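Long-range contacts in alpha-1,2-mannosyltransferase (Ktr4), putative (Neosartorya fumigata, PDB 7BOP), which belongs to a fungal mannosyltransferase family of the GT-A clan and holds guanosine-5'-diphosphate and a manganese ion in this model: residues A[103-108]-A[182-187]; A[70-75]-A[188-193]; A[178-183]-A[295-300]. All coordinates share one frame; numbering follows the deposited sequence.

Contact 1: A[103-108]-A[182-187]; sequences IFFNDK and PALKNY. With GDP (guanosine-5'-diphosphate), chain H.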
loop_
_atom_site.group_PDB
_atom_site.type_symbol
_atom_site.label_atom_id
_atom_site.label_comp_id
_atom_site.label_asym_id
_atom_site.label_seq_id
_atom_site.Cartn_x
_atom_site.Cartn_y
_atom_site.Cartn_z
ATOM N N ILE A 103 -2.359 -15.647 3.215
ATOM C CA ILE A 103 -3.737 -15.557 3.678
ATOM C C ILE A 103 -4.538 -14.747 2.658
ATOM O O ILE A 103 -4.292 -13.542 2.457
ATOM C CB ILE A 103 -3.839 -14.944 5.089
ATOM C CG1 ILE A 103 -2.877 -15.648 6.051
ATOM C CG2 ILE A 103 -5.257 -15.061 5.624
ATOM C CD1 ILE A 103 -2.840 -15.079 7.446
ATOM N N PHE A 104 -5.492 -15.420 2.011
ATOM C CA PHE A 104 -6.359 -14.811 1.013
ATOM C C PHE A 104 -7.693 -14.411 1.631
ATOM O O PHE A 104 -8.253 -15.149 2.456
ATOM C CB PHE A 104 -6.565 -15.775 -0.152
ATOM C CG PHE A 104 -5.282 -16.201 -0.798
ATOM C CD1 PHE A 104 -4.592 -15.330 -1.630
ATOM C CD2 PHE A 104 -4.745 -17.465 -0.562
ATOM C CE1 PHE A 104 -3.397 -15.702 -2.217
ATOM C CE2 PHE A 104 -3.550 -17.849 -1.155
ATOM C CZ PHE A 104 -2.875 -16.969 -1.991
ATOM N N PHE A 105 -8.179 -13.229 1.246
ATOM C CA PHE A 105 -9.442 -12.674 1.734
ATOM C C PHE A 105 -10.379 -12.389 0.582
ATOM O O PHE A 105 -9.949 -11.987 -0.498
ATOM C CB PHE A 105 -9.195 -11.382 2.505
ATOM C CG PHE A 105 -8.411 -11.579 3.769
ATOM C CD1 PHE A 105 -9.064 -11.874 4.963
ATOM C CD2 PHE A 105 -7.029 -11.476 3.770
ATOM C CE1 PHE A 105 -8.346 -12.049 6.132
ATOM C CE2 PHE A 105 -6.305 -11.660 4.940
ATOM C CZ PHE A 105 -6.963 -11.938 6.125
ATOM N N ASN A 106 -11.672 -12.581 0.826
ATOM C CA ASN A 106 -12.692 -12.346 -0.184
ATOM C C ASN A 106 -14.032 -12.156 0.530
ATOM O O ASN A 106 -14.293 -12.794 1.550
ATOM C CB ASN A 106 -12.703 -13.522 -1.179
ATOM C CG ASN A 106 -13.595 -13.292 -2.391
ATOM O OD1 ASN A 106 -14.278 -12.275 -2.503
ATOM N ND2 ASN A 106 -13.594 -14.254 -3.306
ATOM N N ASP A 107 -14.840 -11.218 0.047
ATOM C CA ASP A 107 -16.195 -11.017 0.573
ATOM C C ASP A 107 -17.097 -12.235 0.285
ATOM O O ASP A 107 -18.017 -12.513 1.041
ATOM C CB ASP A 107 -16.827 -9.729 0.024
ATOM C CG ASP A 107 -16.907 -9.706 -1.490
ATOM O OD1 ASP A 107 -15.859 -9.858 -2.148
ATOM O OD2 ASP A 107 -18.014 -9.523 -2.025
ATOM N N LYS A 108 -16.809 -12.940 -0.806
ATOM C CA LYS A 108 -17.474 -14.192 -1.164
ATOM C C LYS A 108 -16.568 -15.400 -0.899
ATOM O O LYS A 108 -15.360 -15.235 -0.714
ATOM C CB LYS A 108 -17.876 -14.135 -2.636
ATOM C CG LYS A 108 -18.860 -13.009 -2.920
ATOM C CD LYS A 108 -18.974 -12.713 -4.394
ATOM C CE LYS A 108 -19.822 -11.471 -4.619
ATOM N NZ LYS A 108 -19.771 -11.069 -6.051
ATOM N N PRO A 182 -10.399 -11.656 12.259
ATOM C CA PRO A 182 -9.931 -12.659 13.248
ATOM C C PRO A 182 -8.700 -13.484 12.835
ATOM O O PRO A 182 -7.824 -13.739 13.647
ATOM C CB PRO A 182 -11.156 -13.578 13.414
ATOM C CG PRO A 182 -12.320 -12.686 13.147
ATOM C CD PRO A 182 -11.866 -11.722 12.073
ATOM N N ALA A 183 -8.670 -13.921 11.586
ATOM C CA ALA A 183 -7.506 -14.578 10.972
ATOM C C ALA A 183 -6.142 -13.918 11.204
ATOM O O ALA A 183 -5.123 -14.626 11.238
ATOM C CB ALA A 183 -7.736 -14.773 9.485
ATOM N N LEU A 184 -6.112 -12.593 11.365
ATOM C CA LEU A 184 -4.862 -11.872 11.599
ATOM C C LEU A 184 -4.580 -11.525 13.060
ATOM O O LEU A 184 -3.579 -10.868 13.347
ATOM C CB LEU A 184 -4.833 -10.589 10.749
ATOM C CG LEU A 184 -4.849 -10.795 9.238
ATOM C CD1 LEU A 184 -4.752 -9.441 8.534
ATOM C CD2 LEU A 184 -3.716 -11.707 8.788
ATOM N N LYS A 185 -5.422 -11.983 13.985
ATOM C CA LYS A 185 -5.299 -11.603 15.397
ATOM C C LYS A 185 -3.911 -11.877 15.994
ATOM O O LYS A 185 -3.377 -11.045 16.727
ATOM C CB LYS A 185 -6.369 -12.312 16.238
ATOM C CG LYS A 185 -6.494 -11.770 17.652
ATOM C CD LYS A 185 -7.319 -12.696 18.528
ATOM C CE LYS A 185 -7.344 -12.223 19.977
ATOM N NZ LYS A 185 -7.527 -13.372 20.909
ATOM N N ASN A 186 -3.324 -13.030 15.685
ATOM C CA ASN A 186 -2.002 -13.374 16.228
ATOM C C ASN A 186 -0.811 -12.944 15.360
ATOM O O ASN A 186 0.327 -13.283 15.667
ATOM C CB ASN A 186 -1.946 -14.875 16.538
ATOM C CG ASN A 186 -2.996 -15.289 17.562
ATOM O OD1 ASN A 186 -3.239 -14.579 18.542
ATOM N ND2 ASN A 186 -3.637 -16.426 17.326
ATOM N N TYR A 187 -1.072 -12.159 14.314
ATOM C CA TYR A 187 -0.032 -11.636 13.432
ATOM C C TYR A 187 0.261 -10.186 13.763
ATOM O O TYR A 187 -0.631 -9.456 14.173
ATOM C CB TYR A 187 -0.490 -11.760 11.980
ATOM C CG TYR A 187 -0.522 -13.185 11.508
ATOM C CD1 TYR A 187 -1.640 -13.995 11.720
ATOM C CD2 TYR A 187 0.576 -13.742 10.871
ATOM C CE1 TYR A 187 -1.660 -15.320 11.289
ATOM C CE2 TYR A 187 0.570 -15.058 10.438
ATOM C CZ TYR A 187 -0.548 -15.841 10.653
ATOM O OH TYR A 187 -0.533 -17.137 10.210
HETATM P PB GDP H . -6.860 -0.914 -8.455
HETATM O O1B GDP H . -7.189 -0.809 -9.916
HETATM O O2B GDP H . -5.559 -1.678 -8.152
HETATM O O3B GDP H . -7.005 0.365 -7.653
HETATM O O3A GDP H . -8.091 -1.840 -7.933
HETATM P PA GDP H . -8.151 -3.461 -7.982
HETATM O O1A GDP H . -9.329 -3.902 -8.816
HETATM O O2A GDP H . -6.727 -3.994 -8.258
HETATM O "O5'" GDP H . -8.575 -3.681 -6.445
HETATM C "C5'" GDP H . -7.630 -3.526 -5.386
HETATM C "C4'" GDP H . -7.463 -4.845 -4.636
HETATM O "O4'" GDP H . -8.710 -5.205 -4.036
HETATM C "C3'" GDP H . -7.097 -6.030 -5.519
HETATM O "O3'" GDP H . -6.310 -6.931 -4.723
HETATM C "C2'" GDP H . -8.433 -6.638 -5.915
HETATM O "O2'" GDP H . -8.331 -8.037 -6.181
HETATM C "C1'" GDP H . -9.278 -6.350 -4.678
HETATM N N9 GDP H . -10.723 -6.072 -4.863
HETATM C C8 GDP H . -11.326 -4.973 -5.397
HETATM N N7 GDP H . -12.673 -5.093 -5.322
HETATM C C5 GDP H . -12.947 -6.270 -4.725
HETATM C C6 GDP H . -14.156 -7.025 -4.331
HETATM O O6 GDP H . -15.274 -6.540 -4.569
HETATM N N1 GDP H . -14.011 -8.220 -3.720
HETATM C C2 GDP H . -12.788 -8.745 -3.449
HETATM N N2 GDP H . -12.678 -9.952 -2.839
HETATM N N3 GDP H . -11.641 -8.109 -3.795
HETATM C C4 GDP H . -11.663 -6.901 -4.412
#

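Contact 2: A[70-75]-A[188-193]; sequences ALISLV and KYYWRV. With GDP (guanosine-5'-diphosphate), chain H.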
loop_
_atom_site.group_PDB
_atom_site.type_symbol
_atom_site.label_atom_id
_atom_site.label_comp_id
_atom_site.label_asym_id
_atom_site.label_seq_id
_atom_site.Cartn_x
_atom_site.Cartn_y
_atom_site.Cartn_z
ATOM N N ALA A 70 2.447 -12.528 7.661
ATOM C CA ALA A 70 1.831 -13.227 6.553
ATOM C C ALA A 70 1.822 -12.370 5.294
ATOM O O ALA A 70 1.780 -11.140 5.362
ATOM C CB ALA A 70 0.410 -13.619 6.909
ATOM N N LEU A 71 1.866 -13.047 4.155
ATOM C CA LEU A 71 1.520 -12.460 2.873
ATOM C C LEU A 71 0.003 -12.472 2.826
ATOM O O LEU A 71 -0.603 -13.515 3.117
ATOM C CB LEU A 71 2.089 -13.310 1.733
ATOM C CG LEU A 71 3.614 -13.459 1.758
ATOM C CD1 LEU A 71 4.079 -14.592 0.861
ATOM C CD2 LEU A 71 4.301 -12.149 1.392
ATOM N N ILE A 72 -0.617 -11.331 2.501
ATOM C CA ILE A 72 -2.083 -11.237 2.461
ATOM C C ILE A 72 -2.562 -10.658 1.148
ATOM O O ILE A 72 -1.848 -9.878 0.492
ATOM C CB ILE A 72 -2.689 -10.448 3.652
ATOM C CG1 ILE A 72 -2.379 -8.943 3.586
ATOM C CG2 ILE A 72 -2.222 -11.038 4.986
ATOM C CD1 ILE A 72 -3.090 -8.150 4.664
ATOM N N SER A 73 -3.770 -11.045 0.753
ATOM C CA SER A 73 -4.332 -10.554 -0.496
ATOM C C SER A 73 -5.851 -10.586 -0.456
ATOM O O SER A 73 -6.438 -11.640 -0.202
ATOM C CB SER A 73 -3.801 -11.360 -1.682
ATOM O OG SER A 73 -4.230 -10.817 -2.922
ATOM N N LEU A 74 -6.468 -9.419 -0.659
ATOM C CA LEU A 74 -7.896 -9.323 -0.952
ATOM C C LEU A 74 -8.041 -9.538 -2.442
ATOM O O LEU A 74 -7.481 -8.785 -3.236
ATOM C CB LEU A 74 -8.457 -7.955 -0.564
ATOM C CG LEU A 74 -9.978 -7.797 -0.734
ATOM C CD1 LEU A 74 -10.749 -8.557 0.340
ATOM C CD2 LEU A 74 -10.361 -6.323 -0.723
ATOM N N VAL A 75 -8.771 -10.579 -2.831
ATOM C CA VAL A 75 -8.797 -11.002 -4.227
ATOM C C VAL A 75 -10.082 -11.780 -4.536
ATOM O O VAL A 75 -10.682 -12.403 -3.641
ATOM C CB VAL A 75 -7.509 -11.803 -4.575
ATOM C CG1 VAL A 75 -7.359 -13.062 -3.719
ATOM C CG2 VAL A 75 -7.439 -12.152 -6.050
ATOM N N LYS A 188 1.517 -9.788 13.602
ATOM C CA LYS A 188 1.946 -8.409 13.769
ATOM C C LYS A 188 2.291 -7.721 12.431
ATOM O O LYS A 188 2.092 -6.518 12.324
ATOM C CB LYS A 188 3.142 -8.340 14.707
ATOM C CG LYS A 188 3.612 -6.927 15.029
ATOM C CD LYS A 188 4.633 -6.923 16.158
ATOM C CE LYS A 188 5.165 -5.531 16.447
ATOM N NZ LYS A 188 4.078 -4.612 16.849
ATOM N N TYR A 189 2.823 -8.457 11.448
ATOM C CA TYR A 189 3.224 -7.856 10.163
ATOM C C TYR A 189 2.503 -8.484 9.002
ATOM O O TYR A 189 2.154 -9.664 9.030
ATOM C CB TYR A 189 4.742 -7.940 9.956
ATOM C CG TYR A 189 5.515 -7.224 11.039
ATOM C CD1 TYR A 189 5.792 -5.865 10.942
ATOM C CD2 TYR A 189 5.948 -7.903 12.175
ATOM C CE1 TYR A 189 6.486 -5.197 11.945
ATOM C CE2 TYR A 189 6.640 -7.248 13.183
ATOM C CZ TYR A 189 6.908 -5.897 13.068
ATOM O OH TYR A 189 7.591 -5.246 14.071
ATOM N N TYR A 190 2.275 -7.683 7.967
ATOM C CA TYR A 190 1.654 -8.159 6.752
ATOM C C TYR A 190 2.404 -7.606 5.553
ATOM O O TYR A 190 3.022 -6.532 5.636
ATOM C CB TYR A 190 0.175 -7.753 6.703
ATOM C CG TYR A 190 -0.041 -6.270 6.437
ATOM C CD1 TYR A 190 0.072 -5.342 7.464
ATOM C CD2 TYR A 190 -0.348 -5.801 5.154
ATOM C CE1 TYR A 190 -0.107 -3.986 7.230
ATOM C CE2 TYR A 190 -0.540 -4.442 4.912
ATOM C CZ TYR A 190 -0.409 -3.543 5.954
ATOM O OH TYR A 190 -0.578 -2.196 5.743
ATOM N N TRP A 191 2.347 -8.355 4.461
ATOM C CA TRP A 191 2.804 -7.910 3.137
ATOM C C TRP A 191 1.579 -8.063 2.242
ATOM O O TRP A 191 1.171 -9.179 1.912
ATOM C CB TRP A 191 3.981 -8.762 2.649
ATOM C CG TRP A 191 4.597 -8.392 1.312
ATOM C CD1 TRP A 191 4.025 -7.675 0.297
ATOM C CD2 TRP A 191 5.900 -8.761 0.846
ATOM N NE1 TRP A 191 4.886 -7.559 -0.750
ATOM C CE2 TRP A 191 6.050 -8.212 -0.449
ATOM C CE3 TRP A 191 6.963 -9.483 1.404
ATOM C CZ2 TRP A 191 7.218 -8.359 -1.197
ATOM C CZ3 TRP A 191 8.128 -9.642 0.654
ATOM C CH2 TRP A 191 8.246 -9.073 -0.636
ATOM N N ARG A 192 0.986 -6.930 1.873
ATOM C CA ARG A 192 -0.174 -6.909 1.002
ATOM C C ARG A 192 0.241 -7.107 -0.452
ATOM O O ARG A 192 1.142 -6.427 -0.950
ATOM C CB ARG A 192 -0.941 -5.591 1.157
ATOM C CG ARG A 192 -2.057 -5.411 0.137
ATOM C CD ARG A 192 -2.924 -4.224 0.495
ATOM N NE ARG A 192 -3.667 -3.743 -0.663
ATOM C CZ ARG A 192 -4.301 -2.572 -0.724
ATOM N NH1 ARG A 192 -4.305 -1.739 0.317
ATOM N NH2 ARG A 192 -4.933 -2.232 -1.845
ATOM N N VAL A 193 -0.462 -8.011 -1.128
ATOM C CA VAL A 193 -0.201 -8.368 -2.503
ATOM C C VAL A 193 -1.503 -8.262 -3.295
ATOM O O VAL A 193 -2.570 -8.633 -2.794
ATOM C CB VAL A 193 0.314 -9.827 -2.585
ATOM C CG1 VAL A 193 0.674 -10.198 -4.012
ATOM C CG2 VAL A 193 1.505 -10.015 -1.655
HETATM P PB GDP H . -6.860 -0.914 -8.455
HETATM O O1B GDP H . -7.189 -0.809 -9.916
HETATM O O2B GDP H . -5.559 -1.678 -8.152
HETATM O O3B GDP H . -7.005 0.365 -7.653
HETATM O O3A GDP H . -8.091 -1.840 -7.933
HETATM P PA GDP H . -8.151 -3.461 -7.982
HETATM O O1A GDP H . -9.329 -3.902 -8.816
HETATM O O2A GDP H . -6.727 -3.994 -8.258
HETATM O "O5'" GDP H . -8.575 -3.681 -6.445
HETATM C "C5'" GDP H . -7.630 -3.526 -5.386
HETATM C "C4'" GDP H . -7.463 -4.845 -4.636
HETATM O "O4'" GDP H . -8.710 -5.205 -4.036
HETATM C "C3'" GDP H . -7.097 -6.030 -5.519
HETATM O "O3'" GDP H . -6.310 -6.931 -4.723
HETATM C "C2'" GDP H . -8.433 -6.638 -5.915
HETATM O "O2'" GDP H . -8.331 -8.037 -6.181
HETATM C "C1'" GDP H . -9.278 -6.350 -4.678
HETATM N N9 GDP H . -10.723 -6.072 -4.863
HETATM C C8 GDP H . -11.326 -4.973 -5.397
HETATM N N7 GDP H . -12.673 -5.093 -5.322
HETATM C C5 GDP H . -12.947 -6.270 -4.725
HETATM C C6 GDP H . -14.156 -7.025 -4.331
HETATM O O6 GDP H . -15.274 -6.540 -4.569
HETATM N N1 GDP H . -14.011 -8.220 -3.720
HETATM C C2 GDP H . -12.788 -8.745 -3.449
HETATM N N2 GDP H . -12.678 -9.952 -2.839
HETATM N N3 GDP H . -11.641 -8.109 -3.795
HETATM C C4 GDP H . -11.663 -6.901 -4.412
HETATM O O HOH W 1 -4.892 -7.127 -1.805
#

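Contact 3: A[178-183]-A[295-300]; sequences FYKHPA and QYDAYF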
loop_
_atom_site.group_PDB
_atom_site.type_symbol
_atom_site.label_atom_id
_atom_site.label_comp_id
_atom_site.label_asym_id
_atom_site.label_seq_id
_atom_site.Cartn_x
_atom_site.Cartn_y
_atom_site.Cartn_z
ATOM N N PHE A 178 -9.221 -4.693 7.568
ATOM C CA PHE A 178 -8.338 -5.862 7.396
ATOM C C PHE A 178 -7.600 -6.225 8.685
ATOM O O PHE A 178 -7.499 -7.405 9.027
ATOM C CB PHE A 178 -7.375 -5.708 6.202
ATOM C CG PHE A 178 -6.135 -4.888 6.481
ATOM C CD1 PHE A 178 -6.181 -3.491 6.482
ATOM C CD2 PHE A 178 -4.912 -5.511 6.705
ATOM C CE1 PHE A 178 -5.032 -2.743 6.711
ATOM C CE2 PHE A 178 -3.765 -4.770 6.949
ATOM C CZ PHE A 178 -3.823 -3.377 6.945
ATOM N N TYR A 179 -7.135 -5.208 9.410
ATOM C CA TYR A 179 -6.418 -5.408 10.664
ATOM C C TYR A 179 -7.304 -5.828 11.858
ATOM O O TYR A 179 -6.777 -6.092 12.935
ATOM C CB TYR A 179 -5.585 -4.179 11.033
ATOM C CG TYR A 179 -6.338 -2.866 11.163
ATOM C CD1 TYR A 179 -6.905 -2.477 12.375
ATOM C CD2 TYR A 179 -6.427 -1.985 10.078
ATOM C CE1 TYR A 179 -7.568 -1.267 12.495
ATOM C CE2 TYR A 179 -7.082 -0.769 10.187
ATOM C CZ TYR A 179 -7.646 -0.408 11.392
ATOM O OH TYR A 179 -8.297 0.800 11.495
ATOM N N LYS A 180 -8.622 -5.850 11.660
ATOM C CA LYS A 180 -9.586 -6.369 12.628
ATOM C C LYS A 180 -10.092 -7.763 12.279
ATOM O O LYS A 180 -10.907 -8.306 13.014
ATOM C CB LYS A 180 -10.791 -5.428 12.718
ATOM C CG LYS A 180 -10.458 -4.040 13.224
ATOM C CD LYS A 180 -11.729 -3.217 13.344
ATOM C CE LYS A 180 -11.450 -1.819 13.861
ATOM N NZ LYS A 180 -11.499 -0.797 12.774
ATOM N N HIS A 181 -9.640 -8.348 11.170
ATOM C CA HIS A 181 -10.103 -9.679 10.790
ATOM C C HIS A 181 -9.547 -10.723 11.778
ATOM O O HIS A 181 -8.359 -10.671 12.115
ATOM C CB HIS A 181 -9.696 -10.036 9.367
ATOM C CG HIS A 181 -10.488 -11.169 8.799
ATOM N ND1 HIS A 181 -10.271 -12.475 9.174
ATOM C CD2 HIS A 181 -11.503 -11.202 7.909
ATOM C CE1 HIS A 181 -11.109 -13.268 8.533
ATOM N NE2 HIS A 181 -11.866 -12.519 7.752
ATOM N N PRO A 182 -10.399 -11.656 12.259
ATOM C CA PRO A 182 -9.931 -12.659 13.248
ATOM C C PRO A 182 -8.700 -13.484 12.835
ATOM O O PRO A 182 -7.824 -13.739 13.647
ATOM C CB PRO A 182 -11.156 -13.578 13.414
ATOM C CG PRO A 182 -12.320 -12.686 13.147
ATOM C CD PRO A 182 -11.866 -11.722 12.073
ATOM N N ALA A 183 -8.670 -13.921 11.586
ATOM C CA ALA A 183 -7.506 -14.578 10.972
ATOM C C ALA A 183 -6.142 -13.918 11.204
ATOM O O ALA A 183 -5.123 -14.626 11.238
ATOM C CB ALA A 183 -7.736 -14.773 9.485
ATOM N N GLN A 295 -4.595 5.941 17.820
ATOM C CA GLN A 295 -4.580 7.120 16.962
ATOM C C GLN A 295 -5.134 6.791 15.579
ATOM O O GLN A 295 -6.131 7.387 15.150
ATOM C CB GLN A 295 -3.174 7.709 16.850
ATOM C CG GLN A 295 -2.654 8.344 18.136
ATOM C CD GLN A 295 -2.085 7.346 19.132
ATOM O OE1 GLN A 295 -1.859 6.173 18.817
ATOM N NE2 GLN A 295 -1.879 7.806 20.363
ATOM N N TYR A 296 -4.510 5.836 14.895
ATOM C CA TYR A 296 -4.948 5.493 13.546
ATOM C C TYR A 296 -6.389 5.007 13.526
ATOM O O TYR A 296 -7.177 5.416 12.666
ATOM C CB TYR A 296 -4.054 4.461 12.847
ATOM C CG TYR A 296 -4.584 4.206 11.454
ATOM C CD1 TYR A 296 -5.545 3.220 11.227
ATOM C CD2 TYR A 296 -4.205 5.020 10.382
ATOM C CE1 TYR A 296 -6.093 3.023 9.973
ATOM C CE2 TYR A 296 -4.739 4.823 9.116
ATOM C CZ TYR A 296 -5.676 3.821 8.920
ATOM O OH TYR A 296 -6.225 3.619 7.687
ATOM N N ASP A 297 -6.739 4.108 14.438
ATOM C CA ASP A 297 -8.071 3.543 14.397
ATOM C C ASP A 297 -9.148 4.579 14.716
ATOM O O ASP A 297 -10.228 4.516 14.149
ATOM C CB ASP A 297 -8.205 2.338 15.318
ATOM C CG ASP A 297 -9.400 1.488 14.975
ATOM O OD1 ASP A 297 -9.612 1.164 13.782
ATOM O OD2 ASP A 297 -10.142 1.144 15.904
ATOM N N ALA A 298 -8.862 5.520 15.618
ATOM C CA ALA A 298 -9.784 6.642 15.865
ATOM C C ALA A 298 -9.952 7.496 14.598
ATOM O O ALA A 298 -11.062 7.926 14.281
ATOM C CB ALA A 298 -9.300 7.503 17.023
ATOM N N TYR A 299 -8.849 7.717 13.882
ATOM C CA TYR A 299 -8.870 8.420 12.593
ATOM C C TYR A 299 -9.758 7.691 11.599
ATOM O O TYR A 299 -10.632 8.308 10.973
ATOM C CB TYR A 299 -7.446 8.588 12.050
ATOM C CG TYR A 299 -7.350 9.247 10.688
ATOM C CD1 TYR A 299 -7.873 10.522 10.473
ATOM C CD2 TYR A 299 -6.711 8.609 9.617
ATOM C CE1 TYR A 299 -7.778 11.136 9.229
ATOM C CE2 TYR A 299 -6.609 9.224 8.370
ATOM C CZ TYR A 299 -7.140 10.482 8.182
ATOM O OH TYR A 299 -7.047 11.103 6.947
ATOM N N PHE A 300 -9.578 6.374 11.472
ATOM C CA PHE A 300 -10.425 5.614 10.571
ATOM C C PHE A 300 -11.906 5.769 10.933
ATOM O O PHE A 300 -12.733 6.026 10.064
ATOM C CB PHE A 300 -10.078 4.121 10.504
ATOM C CG PHE A 300 -11.159 3.325 9.850
ATOM C CD1 PHE A 300 -11.345 3.404 8.476
ATOM C CD2 PHE A 300 -12.074 2.604 10.612
ATOM C CE1 PHE A 300 -12.384 2.723 7.858
ATOM C CE2 PHE A 300 -13.119 1.918 9.999
ATOM C CZ PHE A 300 -13.272 1.980 8.619
#

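Contact 1: A[103-108]-A[182-187]
N106 OD1, at the far end of the strand whose I103 and F105 pack on A183, L184 and Y187, takes two N-H groups: GDP N2 at 2.8 Å and the backbone N of K108 at 3.1 Å. The K108 bond closes an Asx turn, its donor standing 75° out of the amide carbonyl plane. One residue on, D107 OD1 receives GDP N1 at 2.9 Å and N2 more loosely at 3.3 Å, so the guanine's N1-C2-N2 side is read by two successive side chains. Strand 102-106 runs between 69-74 and 126-130 in the parallel part of the GT-A sheet, and its pocket lies at the C-terminal end, as in Rossmann-like folds. Back along the strand the contact is apolar. I103 stretches out with chi2 at 177°, which carries CD1 over one face of the Y187 ring (4.0 Å from CZ) and past L184 CD2 at 3.7 Å. F105 meets L184 aslant, CZ to CG 3.9 Å, while A183 CB lies off the same ring at 4.4 Å from CE1. H181 adds an edge-to-face contact to F105, and R292 holds the carbonyls of L184 and Y187, the two ends of a type I turn.

Contact 2: A[70-75]-A[188-193]
I72 CG1 and Y190 CG each sit between their own backbone N and carbonyl carbon, chi1 70° and 73°, and this puts I72 CD1 against the tyrosine ring, 3.6 Å from Y190 CD2. On the other face of the sheet L71 and W191 run side by side, L71 CD2 touching W191 CB at 3.6 Å. Between these two layers the strands pair in parallel, A70 with Y190, L71 with W191 and I72 with R192. Residue I72 bonds from both its backbone groups: its N gives to W191 O at 2.9 Å, and its O takes V193 N at 2.8 Å. This is the join in the GT-A sheet between strand 69-74, already paired with 102-106, and strand 189-192. Past the last bridge the side chain of S73 takes over. Its OG donates to V193 O at 2.7 Å, coming from 41° above the carbonyl plane. V193 O also accepts from water 1 at 2.9 Å, and that water in turn takes the N-H of L74 at 3.0 Å. L74 O receives GDP O3' at 2.6 Å. Water 1 thus replaces the next direct backbone bond, and with the L74 carbonyl it links the strand ends to the ribose O3'. Separately, R192 reaches beyond the pair to salt bridges with D316 and E194; since E194 is a manganese ligand, R192 would be expected to steady its carboxylate.

Contact 3: A[178-183]-A[295-300]
D297 OD1 is the polar centre of this contact, gripped by two donors. Y179 OH gives it a hydrogen bond of 2.7 Å on the anti side, 16° out of the carboxylate plane, while K180 NZ forms a salt bridge of 2.9 Å on the syn lone pair. The oxygen lies in the plane of the Y179 ring, at its edge, and the carboxylate is turned 82° against that ring. Two donors on opposite sides of one oxygen should fix the rotation of the carboxylate and would be expected to stabilise its negative charge. K180 runs extended until its last torsion, where a bend (chi4 104°) turns the ammonium group; NZ also bonds to the carbonyl of G176, which ties it to the end of helix 165-177. Y296 bonds through its own hydroxyl to the carbonyl of S175.

In this GT-A fold, the loop between helix 165-177 and strand 189-192, here in short 3-10 segments, is fastened to the side of helix 294-306, using Y296, D297 and F300 on one flank of that helix. Y296 and F300 lie one helical turn apart, the N-H of F300 bonding to Y296 O at 2.8 Å.

The van der Waals contacts lie round the end of Y179 and beside the ammonium group. Y179 OH comes to the edge of the Y296 ring, near its plane and 3.5 Å from CE1, and the two side chains cross at a slant, with Y179 CE2 3.9 Å from Y296 CE1. F300 closes in with CB 3.9 Å from Y179 OH, and its CD2 stands 4.1 Å from K180 NZ. L288 and F291 of helix 288-292 also pack on Y179.

Along the chain the segments come in the order 70-75, 103-108, 178-183, 182-187, 188-193 and 295-300. Contact 1 is nested inside the loop that contact 2 closes, whereas contact 3 crosses contact 2. The centres of contacts 1 and 2 are about 9 Å apart, and strands 102-106 and 69-74 are neighbours in one sheet, probably bonded from I103 N to L71 O; both contacts touch GDP. The centre of contact 3 is about 13 Å from that of contact 1 and about 14 Å from that of contact 2. Contact 3 shares P182 and A183 with contact 1, and its F178 packs on I72 and Y190. One connecting loop thus links the nucleotide-binding sheet to helix 294-306.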